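Local coordinates for protein peptidase S8 and S53, subtilisin, kexin, sedolisin (Mycobacterium smegmatis, PDB 4KG7) that probably cleaves peptide bonds as a subtilisin-like serine protease, the mycosin MycP3 of the ESX-3 type VII secretion system, at residues L51-S56 with V368-A373. Numbering follows the deposited sequence.
Sequences LALNLS and VDPVAA
Leu-53 carries the tight part of this contact. Its CD2 methyl lies 3.6 Å from CG1 of Val-368. Val-368 CG1 sits between its own backbone N and carbonyl carbon (chi1 66°). That setting turns the methyl to meet the leucine branch. The same CD2 lies 4.1 Å from CD of Pro-370. The backbone closes in here too: Leu-53 O rests 3.4 Å from CD of Pro-370. Leu-55 CD2 adds a looser touch, 4.5 Å from Pro-370 CG.

The other side is looser and partly open to solvent: exposed Asn-54 meets partly exposed Val-371. Asn-54 ND2 lies 3.7 Å from CG2 of Val-371. This is plain van der Waals contact. The amide's OD1 is turned to Gly-57 N as an N-cap of helix 55-59. Asn-54 has positive phi and ends helix 48-53 in a Schellman motif, just before helix 55-59 begins.

No direct hydrogen bond crosses the contact; two waters do the bridging. One donates to Ala-52 O and, at 2.8 Å, to Val-368 O. The other donates to Leu-53 O and to Asp-369 OD1, and accepts from Val-371 N. It thus ties the end of helix 48-53 to the start of helix 370-375. Asp-369 is the N-cap there. Its OD1 also accepts from Ala-372 N in a nearly straight bond (N-H...O 166°), met from above the carboxylate plane, so that oxygen takes two donors.

The contact is away from the predicted catalytic triad. It joins the first two helices of the chain to its last one, helix 370-375. Helix 318-335 backs the apolar side, through Tyr-324 on Leu-53 and Val-328 on Val-368 and Pro-370. Edge strand 281-286 flanks the same side. Its Ala-284 shares backbone hydrogen bonding with Val-368, and Pro-286 packs on Leu-53.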
loop_
_atom_site.group_PDB
_atom_site.type_symbol
_atom_site.label_atom_id
_atom_site.label_comp_id
_atom_site.label_asym_id
_atom_site.label_seq_id
_atom_site.Cartn_x
_atom_site.Cartn_y
_atom_site.Cartn_z
ATOM N N LEU A 51 12.845 -14.129 4.333
ATOM C CA LEU A 51 14.120 -14.655 3.848
ATOM C C LEU A 51 14.412 -14.162 2.424
ATOM O O LEU A 51 15.569 -13.789 2.092
ATOM C CB LEU A 51 14.151 -16.187 3.945
ATOM C CG LEU A 51 13.977 -16.755 5.365
ATOM C CD1 LEU A 51 13.820 -18.263 5.298
ATOM C CD2 LEU A 51 15.122 -16.402 6.286
ATOM N N ALA A 52 13.361 -14.066 1.611
ATOM C CA ALA A 52 13.484 -13.508 0.265
ATOM C C ALA A 52 14.045 -12.071 0.269
ATOM O O ALA A 52 14.759 -11.659 -0.652
ATOM C CB ALA A 52 12.125 -13.524 -0.402
ATOM N N LEU A 53 13.689 -11.315 1.299
ATOM C CA LEU A 53 14.082 -9.917 1.427
ATOM C C LEU A 53 15.382 -9.720 2.191
ATOM O O LEU A 53 15.881 -8.598 2.269
ATOM C CB LEU A 53 12.973 -9.157 2.150
ATOM C CG LEU A 53 11.668 -9.015 1.345
ATOM C CD1 LEU A 53 10.566 -8.578 2.305
ATOM C CD2 LEU A 53 11.851 -8.042 0.194
ATOM N N ASN A 54 15.904 -10.794 2.782
ATOM C CA ASN A 54 17.059 -10.716 3.689
ATOM C C ASN A 54 16.926 -9.566 4.681
ATOM O O ASN A 54 17.805 -8.700 4.782
ATOM C CB ASN A 54 18.380 -10.634 2.910
ATOM C CG ASN A 54 19.615 -10.759 3.808
ATOM O OD1 ASN A 54 19.532 -11.194 4.950
ATOM N ND2 ASN A 54 20.761 -10.400 3.275
ATOM N N LEU A 55 15.830 -9.570 5.435
ATOM C CA LEU A 55 15.657 -8.534 6.450
ATOM C C LEU A 55 16.715 -8.606 7.541
ATOM O O LEU A 55 17.091 -7.583 8.061
ATOM C CB LEU A 55 14.273 -8.568 7.084
ATOM C CG LEU A 55 13.073 -8.378 6.136
ATOM C CD1 LEU A 55 11.752 -8.414 6.897
ATOM C CD2 LEU A 55 13.226 -7.120 5.308
ATOM N N SER A 56 17.202 -9.805 7.890
ATOM C CA SER A 56 18.338 -9.912 8.827
ATOM C C SER A 56 19.535 -9.070 8.416
ATOM O O SER A 56 20.107 -8.324 9.207
ATOM C CB SER A 56 18.767 -11.373 8.948
ATOM O OG SER A 56 17.771 -12.059 9.597
ATOM N N VAL A 368 12.120 -5.829 -4.694
ATOM C CA VAL A 368 12.939 -4.923 -3.901
ATOM C C VAL A 368 14.046 -5.704 -3.222
ATOM O O VAL A 368 13.866 -6.871 -2.817
ATOM C CB VAL A 368 12.047 -4.175 -2.873
ATOM C CG1 VAL A 368 11.444 -5.105 -1.824
ATOM C CG2 VAL A 368 12.754 -2.996 -2.232
ATOM N N ASP A 369 15.202 -5.059 -3.091
ATOM C CA ASP A 369 16.382 -5.696 -2.513
ATOM C C ASP A 369 16.901 -4.771 -1.422
ATOM O O ASP A 369 17.706 -3.872 -1.700
ATOM C CB ASP A 369 17.443 -5.969 -3.578
ATOM C CG ASP A 369 18.629 -6.760 -3.053
ATOM O OD1 ASP A 369 18.944 -6.688 -1.834
ATOM O OD2 ASP A 369 19.304 -7.410 -3.891
ATOM N N PRO A 370 16.424 -4.973 -0.179
ATOM C CA PRO A 370 16.737 -4.040 0.880
ATOM C C PRO A 370 18.227 -3.832 1.147
ATOM O O PRO A 370 18.667 -2.699 1.288
ATOM C CB PRO A 370 16.041 -4.647 2.104
ATOM C CG PRO A 370 14.916 -5.387 1.534
ATOM C CD PRO A 370 15.383 -5.938 0.235
ATOM N N VAL A 371 19.019 -4.899 1.188
ATOM C CA VAL A 371 20.446 -4.746 1.481
ATOM C C VAL A 371 21.146 -3.970 0.362
ATOM O O VAL A 371 21.972 -3.089 0.609
ATOM C CB VAL A 371 21.122 -6.095 1.768
ATOM C CG1 VAL A 371 22.621 -5.940 1.778
ATOM C CG2 VAL A 371 20.609 -6.676 3.081
ATOM N N ALA A 372 20.784 -4.275 -0.878
ATOM C CA ALA A 372 21.360 -3.546 -2.017
ATOM C C ALA A 372 20.983 -2.065 -1.940
ATOM O O ALA A 372 21.812 -1.186 -2.176
ATOM C CB ALA A 372 20.890 -4.145 -3.316
ATOM N N ALA A 373 19.724 -1.786 -1.599
ATOM C CA ALA A 373 19.269 -0.395 -1.480
ATOM C C ALA A 373 20.002 0.355 -0.375
ATOM O O ALA A 373 20.285 1.563 -0.482
ATOM C CB ALA A 373 17.765 -0.341 -1.265
HETATM O O HOH W 1 15.432 -9.113 -2.362
HETATM O O HOH W 2 18.248 -7.668 0.853
#